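Local atomic coordinates of polyphosphate kinase (Porphyromonas gingivalis, PDB entry 2O8R), a protein that probably catalyses the reversible transfer of the terminal phosphate of ATP onto a growing long-chain polyphosphate. Residues A333-E338 and L361-I366; R342-I347 and L479-T484; D355-L360 and S384-A389; P368-I373 and A443-H448. The protein carries 3 engineered substitutions. All blocks are in the same frame, centred on the assembly; numbering follows the deposited sequence.

Contact 1. Residues A333-E338 and L361-I366; sequences APSLME and LMEAAI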
loop_
_atom_site.group_PDB
_atom_site.type_symbol
_atom_site.label_atom_id
_atom_site.label_comp_id
_atom_site.label_asym_id
_atom_site.label_seq_id
_atom_site.Cartn_x
_atom_site.Cartn_y
_atom_site.Cartn_z
ATOM N N ALA A 333 -11.532 -34.982 7.630
ATOM C CA ALA A 333 -11.889 -34.950 9.054
ATOM C C ALA A 333 -13.141 -34.069 9.274
ATOM O O ALA A 333 -13.470 -33.237 8.429
ATOM C CB ALA A 333 -10.705 -34.453 9.886
ATOM N N PRO A 334 -13.864 -34.266 10.396
ATOM C CA PRO A 334 -15.089 -33.488 10.632
ATOM C C PRO A 334 -14.845 -31.993 10.776
ATOM O O PRO A 334 -15.711 -31.190 10.433
ATOM C CB PRO A 334 -15.613 -34.053 11.950
ATOM C CG PRO A 334 -14.436 -34.680 12.596
ATOM C CD PRO A 334 -13.612 -35.227 11.484
ATOM N N SER A 335 -13.677 -31.633 11.294
ATOM C CA SER A 335 -13.216 -30.253 11.319
ATOM C C SER A 335 -11.709 -30.303 11.426
ATOM O O SER A 335 -11.152 -31.311 11.877
ATOM C CB SER A 335 -13.793 -29.502 12.515
ATOM O OG SER A 335 -13.163 -29.909 13.717
ATOM N N LEU A 336 -11.058 -29.214 11.020
ATOM C CA LEU A 336 -9.604 -29.143 10.997
ATOM C C LEU A 336 -8.997 -29.383 12.365
ATOM O O LEU A 336 -8.037 -30.145 12.487
ATOM C CB LEU A 336 -9.119 -27.826 10.396
ATOM C CG LEU A 336 -9.294 -27.766 8.877
ATOM C CD1 LEU A 336 -9.068 -26.362 8.400
ATOM C CD2 LEU A 336 -8.368 -28.762 8.141
HETATM N N MSE A 337 -9.581 -28.783 13.397
HETATM C CA MSE A 337 -9.073 -28.983 14.755
HETATM C C MSE A 337 -9.211 -30.425 15.205
HETATM O O MSE A 337 -8.384 -30.925 15.967
HETATM C CB MSE A 337 -9.796 -28.092 15.741
HETATM C CG MSE A 337 -9.707 -26.652 15.400
HETATM SE SE MSE A 337 -10.779 -25.703 16.666
HETATM C CE MSE A 337 -9.430 -25.450 18.047
ATOM N N GLU A 338 -10.262 -31.087 14.732
ATOM C CA GLU A 338 -10.440 -32.492 15.016
ATOM C C GLU A 338 -9.304 -33.273 14.390
ATOM O O GLU A 338 -8.710 -34.117 15.045
ATOM C CB GLU A 338 -11.800 -32.986 14.529
ATOM C CG GLU A 338 -12.898 -32.910 15.579
ATOM C CD GLU A 338 -12.932 -34.135 16.490
ATOM O OE1 GLU A 338 -11.941 -34.399 17.213
ATOM O OE2 GLU A 338 -13.959 -34.848 16.478
ATOM N N LEU A 361 -7.332 -20.967 12.384
ATOM C CA LEU A 361 -7.633 -19.786 13.180
ATOM C C LEU A 361 -9.113 -19.434 13.131
ATOM O O LEU A 361 -9.695 -19.081 14.153
ATOM C CB LEU A 361 -6.782 -18.596 12.746
ATOM C CG LEU A 361 -5.340 -18.660 13.255
ATOM C CD1 LEU A 361 -4.528 -17.529 12.664
ATOM C CD2 LEU A 361 -5.295 -18.625 14.774
HETATM N N MSE A 362 -9.725 -19.563 11.959
HETATM C CA MSE A 362 -11.147 -19.261 11.805
HETATM C C MSE A 362 -12.038 -20.278 12.503
HETATM O O MSE A 362 -13.047 -19.905 13.097
HETATM C CB MSE A 362 -11.529 -19.157 10.337
HETATM C CG MSE A 362 -11.053 -17.892 9.668
HETATM SE SE MSE A 362 -11.578 -17.856 7.792
HETATM C CE MSE A 362 -10.181 -18.908 6.967
ATOM N N GLU A 363 -11.669 -21.556 12.432
ATOM C CA GLU A 363 -12.385 -22.577 13.195
ATOM C C GLU A 363 -12.368 -22.180 14.647
ATOM O O GLU A 363 -13.425 -22.026 15.255
ATOM C CB GLU A 363 -11.778 -23.978 13.010
ATOM C CG GLU A 363 -12.332 -24.673 11.784
ATOM C CD GLU A 363 -11.991 -26.146 11.678
ATOM O OE1 GLU A 363 -11.456 -26.740 12.644
ATOM O OE2 GLU A 363 -12.266 -26.713 10.597
ATOM N N ALA A 364 -11.159 -21.967 15.170
ATOM C CA ALA A 364 -10.938 -21.581 16.565
ATOM C C ALA A 364 -11.713 -20.337 16.975
ATOM O O ALA A 364 -12.092 -20.197 18.138
ATOM C CB ALA A 364 -9.453 -21.376 16.827
ATOM N N ALA A 365 -11.945 -19.442 16.018
ATOM C CA ALA A 365 -12.615 -18.182 16.303
ATOM C C ALA A 365 -14.025 -18.421 16.827
ATOM O O ALA A 365 -14.401 -17.894 17.871
ATOM C CB ALA A 365 -12.643 -17.299 15.070
ATOM N N ILE A 366 -14.784 -19.251 16.121
ATOM C CA ILE A 366 -16.181 -19.487 16.476
ATOM C C ILE A 366 -16.419 -20.761 17.301
ATOM O O ILE A 366 -17.565 -21.174 17.487
ATOM C CB ILE A 366 -17.098 -19.476 15.231
ATOM C CG1 ILE A 366 -16.655 -20.527 14.218
ATOM C CG2 ILE A 366 -17.124 -18.086 14.598
ATOM C CD1 ILE A 366 -17.764 -20.956 13.272
#
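Ser-335 brings its CB to 3.6 Å from Glu-363 OE1, while its hydroxyl turns back to its own chain. With chi1 at 74°, OG is placed to accept from Glu-338 N, capping the first turn of helix 336-342. Leu-336 follows as the first helical residue. Its backbone N donates to Glu-363 OE2 over 2.8 Å, on the syn lone pair of that oxygen, and its side chain crosses the glutamate at about a right angle, Leu-336 CB lying 3.3 Å from Glu-363 OE2. Met-337, a selenomethionine, uses its backbone N in the same way: it reaches Glu-363 OE1 at 2.9 Å, again on the syn side but 19° out of the carboxylate plane. Its side chain runs past that of Glu-363 in the opposite direction, then bends at chi3 (88°), which carries SE to 4.0 Å from Ala-364 N and CE to 4.3 Å from Ala-364 CB. Beyond these segments it continues onto Val-370, Ile-445 and Tyr-447 of the sheet. The extended side chain of Glu-363, from helix 355-365, thus spans two successive amides at the start of helix 336-342. Two bonds, one to each oxygen, fix the carboxylate at that N-terminus, where the helix dipole would be expected to favour its negative charge.

Contact 2. Residues R342-I347 and L479-T484; sequences RKDYLI and LMTANT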
loop_
_atom_site.group_PDB
_atom_site.type_symbol
_atom_site.label_atom_id
_atom_site.label_comp_id
_atom_site.label_asym_id
_atom_site.label_seq_id
_atom_site.Cartn_x
_atom_site.Cartn_y
_atom_site.Cartn_z
ATOM N N ARG A 342 -6.336 -35.636 16.342
ATOM C CA ARG A 342 -6.138 -37.047 16.058
ATOM C C ARG A 342 -4.719 -37.373 15.579
ATOM O O ARG A 342 -4.194 -38.434 15.891
ATOM C CB ARG A 342 -7.188 -37.526 15.047
ATOM C CG ARG A 342 -8.584 -37.713 15.655
ATOM C CD ARG A 342 -9.715 -37.590 14.627
ATOM N NE ARG A 342 -9.538 -38.442 13.448
ATOM C CZ ARG A 342 -10.470 -38.651 12.519
ATOM N NH1 ARG A 342 -11.672 -38.085 12.622
ATOM N NH2 ARG A 342 -10.201 -39.435 11.481
ATOM N N LYS A 343 -4.105 -36.457 14.838
ATOM C CA LYS A 343 -2.806 -36.720 14.224
ATOM C C LYS A 343 -1.986 -35.447 13.977
ATOM O O LYS A 343 -2.534 -34.357 13.862
ATOM C CB LYS A 343 -3.026 -37.454 12.900
ATOM C CG LYS A 343 -1.759 -37.937 12.221
ATOM C CD LYS A 343 -2.051 -38.849 11.029
ATOM C CE LYS A 343 -2.931 -38.172 9.987
ATOM N NZ LYS A 343 -2.791 -38.792 8.640
ATOM N N ASP A 344 -0.671 -35.602 13.899
ATOM C CA ASP A 344 0.223 -34.530 13.505
ATOM C C ASP A 344 0.209 -34.352 12.011
ATOM O O ASP A 344 0.038 -35.307 11.263
ATOM C CB ASP A 344 1.659 -34.838 13.912
ATOM C CG ASP A 344 1.875 -34.741 15.392
ATOM O OD1 ASP A 344 0.948 -34.280 16.099
ATOM O OD2 ASP A 344 2.976 -35.128 15.841
ATOM N N TYR A 345 0.413 -33.116 11.580
ATOM C CA TYR A 345 0.516 -32.819 10.169
ATOM C C TYR A 345 1.783 -31.991 9.857
ATOM O O TYR A 345 2.264 -31.201 10.672
ATOM C CB TYR A 345 -0.779 -32.158 9.664
ATOM C CG TYR A 345 -1.969 -33.101 9.605
ATOM C CD1 TYR A 345 -2.337 -33.737 8.410
ATOM C CD2 TYR A 345 -2.725 -33.360 10.745
ATOM C CE1 TYR A 345 -3.427 -34.617 8.366
ATOM C CE2 TYR A 345 -3.808 -34.228 10.709
ATOM C CZ TYR A 345 -4.160 -34.847 9.524
ATOM O OH TYR A 345 -5.243 -35.704 9.533
ATOM N N LEU A 346 2.328 -32.210 8.676
ATOM C CA LEU A 346 3.467 -31.462 8.199
ATOM C C LEU A 346 3.010 -30.774 6.934
ATOM O O LEU A 346 2.524 -31.421 6.012
ATOM C CB LEU A 346 4.579 -32.435 7.854
ATOM C CG LEU A 346 6.028 -32.112 8.140
ATOM C CD1 LEU A 346 6.219 -31.577 9.566
ATOM C CD2 LEU A 346 6.784 -33.399 7.929
ATOM N N ILE A 347 3.140 -29.460 6.884
ATOM C CA ILE A 347 2.769 -28.737 5.677
ATOM C C ILE A 347 3.993 -28.078 5.074
ATOM O O ILE A 347 4.682 -27.293 5.725
ATOM C CB ILE A 347 1.706 -27.683 5.961
ATOM C CG1 ILE A 347 0.435 -28.333 6.529
ATOM C CG2 ILE A 347 1.444 -26.840 4.720
ATOM C CD1 ILE A 347 -0.167 -29.432 5.667
ATOM N N LEU A 479 4.828 -27.579 11.245
ATOM C CA LEU A 479 4.313 -28.688 12.022
ATOM C C LEU A 479 3.047 -28.278 12.744
ATOM O O LEU A 479 3.002 -27.228 13.369
ATOM C CB LEU A 479 5.337 -29.116 13.072
ATOM C CG LEU A 479 4.875 -30.271 13.962
ATOM C CD1 LEU A 479 4.690 -31.521 13.119
ATOM C CD2 LEU A 479 5.842 -30.518 15.107
HETATM N N MSE A 480 2.024 -29.118 12.676
HETATM C CA MSE A 480 0.804 -28.875 13.427
HETATM C C MSE A 480 0.558 -30.062 14.337
HETATM O O MSE A 480 0.390 -31.184 13.868
HETATM C CB MSE A 480 -0.360 -28.636 12.473
HETATM C CG MSE A 480 -0.148 -27.385 11.653
HETATM SE SE MSE A 480 -1.475 -27.046 10.273
HETATM C CE MSE A 480 -2.842 -26.138 11.308
ATOM N N THR A 481 0.562 -29.816 15.643
ATOM C CA THR A 481 0.549 -30.904 16.626
ATOM C C THR A 481 -0.383 -30.608 17.781
ATOM O O THR A 481 -0.598 -29.440 18.146
ATOM C CB THR A 481 1.963 -31.196 17.201
ATOM O OG1 THR A 481 1.987 -32.505 17.770
ATOM C CG2 THR A 481 2.342 -30.201 18.293
ATOM N N ALA A 482 -0.944 -31.674 18.348
ATOM C CA ALA A 482 -1.805 -31.552 19.516
ATOM C C ALA A 482 -1.100 -32.192 20.690
ATOM O O ALA A 482 -1.635 -32.251 21.794
ATOM C CB ALA A 482 -3.142 -32.203 19.264
ATOM N N ASN A 483 0.115 -32.663 20.423
ATOM C CA ASN A 483 0.956 -33.315 21.410
ATOM C C ASN A 483 1.011 -32.543 22.710
ATOM O O ASN A 483 1.311 -31.356 22.712
ATOM C CB ASN A 483 2.350 -33.476 20.841
ATOM C CG ASN A 483 3.296 -34.159 21.792
ATOM O OD1 ASN A 483 3.674 -33.604 22.821
ATOM N ND2 ASN A 483 3.716 -35.362 21.433
ATOM N N THR A 484 0.736 -33.225 23.819
ATOM C CA THR A 484 0.563 -32.536 25.095
ATOM C C THR A 484 1.881 -31.964 25.654
ATOM O O THR A 484 1.865 -30.973 26.368
ATOM C CB THR A 484 -0.209 -33.393 26.159
ATOM O OG1 THR A 484 0.686 -34.308 26.789
ATOM C CG2 THR A 484 -1.410 -34.174 25.543
HETATM O O HOH W 1 -1.319 -33.827 16.974
#
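Strands 345-347 and 479-481 run antiparallel, their axes 4.9 Å apart at closest and 158° between directions, with Tyr-345 and Met-480 forming a hydrogen-bonded pair: Tyr-345 N donates to Met-480 O at 3.0 Å, and Met-480 N returns a bond to Tyr-345 O at 2.9 Å. The next pair, Leu-346 and Leu-479, is non-hydrogen-bonded, and its side chains share one face of the sheet. There their CD1 methyls meet at 3.9 Å, while Leu-479 CD1 also touches the carbonyl oxygen of Tyr-345. On the face that carries Tyr-345, selenomethionine Met-480 bends toward Leu-360 of helix 355-365, and its SE passes 4.4 Å from Ile-347 CG1. Just before the first strand starts and where the second ends, Asp-344 and Thr-481 lie side by side and point the same way. Thr-481 OG1, held anti to its own N (chi1 -160°), gives its proton to Asp-344 OD1 at 2.6 Å, coming from 44° out of the carboxylate plane. The same hydroxyl accepts from Asn-483 N, an ST turn, and a water links OD1 to Ala-482 N. Helix 636-651 packs against Asp-344 and Leu-346. This is an antiparallel pairing of the mixed sheet in C-terminal domain 1, a member of the PLD clan.

Contact 3. Residues D355-L360 and S384-A389; sequences DYVVRL and SSIISA. With SO4 (sulfate ion), chain I.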
loop_
_atom_site.group_PDB
_atom_site.type_symbol
_atom_site.label_atom_id
_atom_site.label_comp_id
_atom_site.label_asym_id
_atom_site.label_seq_id
_atom_site.Cartn_x
_atom_site.Cartn_y
_atom_site.Cartn_z
ATOM N N ASP A 355 -3.281 -21.959 3.328
ATOM C CA ASP A 355 -4.613 -21.741 3.889
ATOM C C ASP A 355 -4.926 -22.399 5.231
ATOM O O ASP A 355 -5.847 -21.983 5.924
ATOM C CB ASP A 355 -5.660 -22.136 2.864
ATOM C CG ASP A 355 -5.592 -21.289 1.629
ATOM O OD1 ASP A 355 -4.967 -20.208 1.687
ATOM O OD2 ASP A 355 -6.165 -21.694 0.604
ATOM N N TYR A 356 -4.159 -23.405 5.612
ATOM C CA TYR A 356 -4.494 -24.142 6.812
ATOM C C TYR A 356 -4.348 -23.343 8.092
ATOM O O TYR A 356 -5.133 -23.517 9.011
ATOM C CB TYR A 356 -3.720 -25.457 6.891
ATOM C CG TYR A 356 -4.219 -26.502 5.917
ATOM C CD1 TYR A 356 -3.388 -26.997 4.917
ATOM C CD2 TYR A 356 -5.538 -26.980 5.982
ATOM C CE1 TYR A 356 -3.845 -27.950 4.015
ATOM C CE2 TYR A 356 -6.009 -27.928 5.073
ATOM C CZ TYR A 356 -5.152 -28.413 4.097
ATOM O OH TYR A 356 -5.593 -29.357 3.194
ATOM N N VAL A 357 -3.364 -22.459 8.149
ATOM C CA VAL A 357 -3.164 -21.639 9.341
ATOM C C VAL A 357 -4.391 -20.758 9.623
ATOM O O VAL A 357 -4.942 -20.785 10.733
ATOM C CB VAL A 357 -1.862 -20.799 9.243
ATOM C CG1 VAL A 357 -1.752 -19.798 10.396
ATOM C CG2 VAL A 357 -0.640 -21.721 9.199
ATOM N N VAL A 358 -4.837 -20.013 8.614
ATOM C CA VAL A 358 -5.958 -19.086 8.797
ATOM C C VAL A 358 -7.322 -19.799 8.943
ATOM O O VAL A 358 -8.130 -19.419 9.783
ATOM C CB VAL A 358 -5.987 -18.006 7.698
ATOM C CG1 VAL A 358 -6.129 -18.639 6.330
ATOM C CG2 VAL A 358 -7.105 -17.003 7.949
ATOM N N ARG A 359 -7.554 -20.833 8.135
ATOM C CA ARG A 359 -8.691 -21.747 8.280
ATOM C C ARG A 359 -8.828 -22.276 9.714
ATOM O O ARG A 359 -9.918 -22.266 10.301
ATOM C CB ARG A 359 -8.479 -22.946 7.373
ATOM C CG ARG A 359 -9.620 -23.242 6.475
ATOM C CD ARG A 359 -9.160 -23.110 5.056
ATOM N NE ARG A 359 -8.864 -24.374 4.365
ATOM C CZ ARG A 359 -9.396 -25.569 4.621
ATOM N NH1 ARG A 359 -9.034 -26.606 3.888
ATOM N NH2 ARG A 359 -10.295 -25.747 5.576
ATOM N N LEU A 360 -7.707 -22.749 10.257
ATOM C CA LEU A 360 -7.646 -23.230 11.618
ATOM C C LEU A 360 -7.989 -22.103 12.572
ATOM O O LEU A 360 -8.845 -22.250 13.443
ATOM C CB LEU A 360 -6.256 -23.779 11.936
ATOM C CG LEU A 360 -6.278 -24.602 13.217
ATOM C CD1 LEU A 360 -7.080 -25.865 12.966
ATOM C CD2 LEU A 360 -4.881 -24.947 13.659
ATOM N N SER A 384 -4.217 -8.464 7.181
ATOM C CA SER A 384 -4.188 -9.843 6.672
ATOM C C SER A 384 -5.341 -10.702 7.200
ATOM O O SER A 384 -5.890 -10.437 8.269
ATOM C CB SER A 384 -2.853 -10.515 6.998
ATOM O OG SER A 384 -2.538 -10.428 8.387
ATOM N N SER A 385 -5.683 -11.730 6.427
ATOM C CA SER A 385 -6.579 -12.823 6.818
ATOM C C SER A 385 -6.378 -13.295 8.242
ATOM O O SER A 385 -7.329 -13.444 9.012
ATOM C CB SER A 385 -6.310 -14.005 5.907
ATOM O OG SER A 385 -6.542 -13.637 4.566
ATOM N N ILE A 386 -5.122 -13.537 8.582
ATOM C CA ILE A 386 -4.759 -13.900 9.927
ATOM C C ILE A 386 -5.206 -12.847 10.941
ATOM O O ILE A 386 -5.930 -13.194 11.890
ATOM C CB ILE A 386 -3.271 -14.262 10.007
ATOM C CG1 ILE A 386 -3.086 -15.654 9.397
ATOM C CG2 ILE A 386 -2.772 -14.261 11.443
ATOM C CD1 ILE A 386 -1.674 -16.125 9.335
ATOM N N ILE A 387 -4.848 -11.573 10.712
ATOM C CA ILE A 387 -5.330 -10.484 11.581
ATOM C C ILE A 387 -6.864 -10.526 11.687
ATOM O O ILE A 387 -7.436 -10.422 12.775
ATOM C CB ILE A 387 -4.914 -9.074 11.098
ATOM C CG1 ILE A 387 -3.386 -8.912 10.963
ATOM C CG2 ILE A 387 -5.492 -8.014 12.028
ATOM C CD1 ILE A 387 -2.595 -9.280 12.183
ATOM N N SER A 388 -7.520 -10.723 10.553
ATOM C CA SER A 388 -8.965 -10.761 10.515
ATOM C C SER A 388 -9.532 -11.908 11.337
ATOM O O SER A 388 -10.447 -11.702 12.145
ATOM C CB SER A 388 -9.440 -10.837 9.079
ATOM O OG SER A 388 -9.465 -9.537 8.510
ATOM N N ALA A 389 -8.980 -13.104 11.151
ATOM C CA ALA A 389 -9.416 -14.259 11.931
ATOM C C ALA A 389 -9.196 -13.990 13.413
ATOM O O ALA A 389 -10.043 -14.318 14.232
ATOM C CB ALA A 389 -8.694 -15.524 11.496
HETATM S S SO4 I . -8.550 -23.959 0.543
HETATM O O1 SO4 I . -9.651 -24.861 0.208
HETATM O O2 SO4 I . -7.346 -24.339 -0.194
HETATM O O3 SO4 I . -8.911 -22.593 0.179
HETATM O O4 SO4 I . -8.292 -24.036 1.970
#
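Apolar packing carries this helix-helix contact. Val-358 provides its centre: a chi1 of 60° sets CG2 anti to the backbone N, so that it points at the other helix and lies 3.7 Å from Ser-385 CB and 4.2 Å from Ala-389 CB, one methyl fitting beside two successive turns. Val-358 CB meets Ile-386 CG1 at 4.1 Å. One residue back, Val-357 CG1 touches Ile-386 CD1 at 3.8 Å; the extended isoleucine chain (chi2 177°) carries this methyl across to the valine. Phe-466 from a loop packs on both Val-357 and Ile-386.

The polar groups work elsewhere. At the side of helix 355-360 turned from this interface, a sulfate, probably from the crystallisation liquor, sits at the edge of the Arg-359 guanidinium; the bond from Arg-359 NE to its O4 is implausibly short and its detail doubtful. The same guanidinium forms a salt bridge with Glu-331, and Tyr-356 lies against one of its faces. Gln-395 of the second subunit packs on Val-358 and Arg-359. The two helices run nearly parallel, 15° apart with a closest axis approach of 9.3 Å. Strand 370-377 lies between them in the chain, and helix 385-395 then links it to its parallel neighbour 399-404, a beta-alpha-beta crossover of the alpha/beta domain.

Contact 4. Residues P368-I373 and A443-H448; sequences PDVSEI and ALILYH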
loop_
_atom_site.group_PDB
_atom_site.type_symbol
_atom_site.label_atom_id
_atom_site.label_comp_id
_atom_site.label_asym_id
_atom_site.label_seq_id
_atom_site.Cartn_x
_atom_site.Cartn_y
_atom_site.Cartn_z
ATOM N N PRO A 368 -16.709 -22.676 20.767
ATOM C CA PRO A 368 -16.939 -22.608 22.213
ATOM C C PRO A 368 -15.804 -23.179 23.073
ATOM O O PRO A 368 -15.606 -22.724 24.202
ATOM C CB PRO A 368 -18.195 -23.468 22.409
ATOM C CG PRO A 368 -18.375 -24.222 21.121
ATOM C CD PRO A 368 -17.843 -23.310 20.076
ATOM N N ASP A 369 -15.067 -24.157 22.546
ATOM C CA ASP A 369 -14.039 -24.849 23.332
ATOM C C ASP A 369 -12.749 -24.057 23.546
ATOM O O ASP A 369 -11.978 -24.370 24.449
ATOM C CB ASP A 369 -13.701 -26.200 22.704
ATOM C CG ASP A 369 -14.927 -27.092 22.519
ATOM O OD1 ASP A 369 -15.999 -26.789 23.092
ATOM O OD2 ASP A 369 -14.809 -28.112 21.800
ATOM N N VAL A 370 -12.516 -23.037 22.722
ATOM C CA VAL A 370 -11.245 -22.314 22.739
ATOM C C VAL A 370 -11.257 -21.183 23.764
ATOM O O VAL A 370 -12.135 -20.321 23.744
ATOM C CB VAL A 370 -10.889 -21.722 21.339
ATOM C CG1 VAL A 370 -9.483 -21.123 21.335
ATOM C CG2 VAL A 370 -11.011 -22.768 20.254
ATOM N N SER A 371 -10.264 -21.186 24.645
ATOM C CA SER A 371 -10.096 -20.114 25.607
ATOM C C SER A 371 -9.198 -19.035 25.021
ATOM O O SER A 371 -9.549 -17.853 25.042
ATOM C CB SER A 371 -9.512 -20.644 26.921
ATOM O OG SER A 371 -8.208 -21.168 26.734
ATOM N N GLU A 372 -8.040 -19.432 24.495
ATOM C CA GLU A 372 -7.134 -18.438 23.940
ATOM C C GLU A 372 -6.306 -18.816 22.715
ATOM O O GLU A 372 -6.070 -19.985 22.437
ATOM C CB GLU A 372 -6.261 -17.809 25.031
ATOM C CG GLU A 372 -5.276 -18.698 25.712
ATOM C CD GLU A 372 -4.284 -17.902 26.560
ATOM O OE1 GLU A 372 -3.703 -18.475 27.509
ATOM O OE2 GLU A 372 -4.079 -16.700 26.276
ATOM N N ILE A 373 -5.909 -17.786 21.971
ATOM C CA ILE A 373 -5.040 -17.908 20.811
ATOM C C ILE A 373 -3.851 -16.981 21.005
ATOM O O ILE A 373 -4.006 -15.823 21.393
ATOM C CB ILE A 373 -5.753 -17.499 19.534
ATOM C CG1 ILE A 373 -7.061 -18.275 19.380
ATOM C CG2 ILE A 373 -4.860 -17.710 18.341
ATOM C CD1 ILE A 373 -7.934 -17.785 18.238
ATOM N N ALA A 443 2.366 -20.534 16.696
ATOM C CA ALA A 443 1.007 -20.153 17.082
ATOM C C ALA A 443 0.485 -21.163 18.103
ATOM O O ALA A 443 1.003 -22.279 18.212
ATOM C CB ALA A 443 0.098 -20.094 15.875
ATOM N N LEU A 444 -0.537 -20.776 18.857
ATOM C CA LEU A 444 -1.024 -21.621 19.938
ATOM C C LEU A 444 -2.498 -21.444 20.151
ATOM O O LEU A 444 -2.951 -20.339 20.419
ATOM C CB LEU A 444 -0.315 -21.283 21.247
ATOM C CG LEU A 444 -0.716 -22.117 22.455
ATOM C CD1 LEU A 444 -0.317 -23.586 22.288
ATOM C CD2 LEU A 444 -0.088 -21.536 23.692
ATOM N N ILE A 445 -3.242 -22.539 20.044
ATOM C CA ILE A 445 -4.669 -22.522 20.344
ATOM C C ILE A 445 -4.907 -23.345 21.602
ATOM O O ILE A 445 -4.559 -24.522 21.637
ATOM C CB ILE A 445 -5.499 -23.081 19.184
ATOM C CG1 ILE A 445 -5.321 -22.220 17.942
ATOM C CG2 ILE A 445 -6.952 -23.082 19.542
ATOM C CD1 ILE A 445 -5.518 -22.986 16.681
ATOM N N LEU A 446 -5.486 -22.723 22.632
ATOM C CA LEU A 446 -5.718 -23.413 23.908
ATOM C C LEU A 446 -7.204 -23.687 24.176
ATOM O O LEU A 446 -8.071 -22.821 23.991
ATOM C CB LEU A 446 -5.093 -22.644 25.078
ATOM C CG LEU A 446 -3.568 -22.476 25.130
ATOM C CD1 LEU A 446 -3.198 -21.490 26.220
ATOM C CD2 LEU A 446 -2.807 -23.803 25.315
ATOM N N TYR A 447 -7.483 -24.911 24.609
ATOM C CA TYR A 447 -8.829 -25.306 24.960
ATOM C C TYR A 447 -9.123 -24.965 26.408
ATOM O O TYR A 447 -8.198 -24.859 27.218
ATOM C CB TYR A 447 -8.989 -26.802 24.762
ATOM C CG TYR A 447 -8.997 -27.223 23.314
ATOM C CD1 TYR A 447 -9.836 -26.610 22.392
ATOM C CD2 TYR A 447 -8.187 -28.258 22.874
ATOM C CE1 TYR A 447 -9.848 -27.009 21.065
ATOM C CE2 TYR A 447 -8.191 -28.667 21.551
ATOM C CZ TYR A 447 -9.016 -28.042 20.649
ATOM O OH TYR A 447 -9.002 -28.464 19.334
ATOM N N HIS A 448 -10.406 -24.779 26.726
ATOM C CA HIS A 448 -10.845 -24.694 28.116
ATOM C C HIS A 448 -10.562 -26.037 28.783
ATOM O O HIS A 448 -10.914 -27.093 28.250
ATOM C CB HIS A 448 -12.337 -24.393 28.205
ATOM C CG HIS A 448 -12.697 -22.973 27.896
ATOM N ND1 HIS A 448 -13.515 -22.626 26.840
ATOM C CD2 HIS A 448 -12.379 -21.813 28.520
ATOM C CE1 HIS A 448 -13.676 -21.314 26.821
ATOM N NE2 HIS A 448 -12.996 -20.798 27.830
#
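Ser-371 lays its CB over one face of the His-448 ring, a CH-pi contact with CB 3.8 Å from the centroid and 29° off the ring normal. Its hydroxyl, set between the backbone N and carbonyl carbon by a chi1 of 64°, donates to Leu-446 O at 3.2 Å, from well above the carbonyl plane. Ser-371 N binds that same oxygen at 2.8 Å, and Glu-372 N adds a weak bond: both residues face Leu-446, a classic beta bulge that shifts the antiparallel register by one. Beyond the bulge the pairing is regular, Leu-446 N meeting Glu-372 O at 2.8 Å, nearly along the C=O axis. The Glu-372 side chain runs beside Leu-446 in the same direction, Glu-372 CG lying 3.5 Å from Leu-446 CD1, and its carboxylate pairs with Arg-374. Val-370 CG1 touches Ile-445 CG2 at 3.7 Å on the side covered by Met-337 and helix 355-365. Before the bulge, His-448 N donates to Asp-369 O at 2.8 Å, and that carbonyl oxygen also lies in the plane of the Tyr-447 ring, at its edge. Leu-446 O therefore accepts from Ser-371 N, the Ser-371 hydroxyl and, weakly, Glu-372 N, so both bulge amides are turned to one acceptor.

Overall arrangement
All four contacts belong to C-terminal domain 1. Helix 355-365 is common to contacts 1 and 3, whose centres lie 11 Å apart; Met-337 CG meets Leu-360 CD1 at 3.7 Å between them. Contacts 2 and 4 reach the same sheet through different strand pairs, and their nearest atoms stay about 7 Å apart. The helix bridges them: Leu-360 CD2 touches Ile-445 CD1 of contact 4 at 3.7 Å and also packs against Met-480 of contact 2. Contacts 1 and 3 also touch the second subunit. Contacts 1 and 4 lie away from the predicted sites, whereas Ile-347 is about 12 Å from Tyr-474, a predicted ATP-binding residue, and Ile-386 about 12 Å from Arg-379, predicted to belong to the magnesium site, measured between side chains.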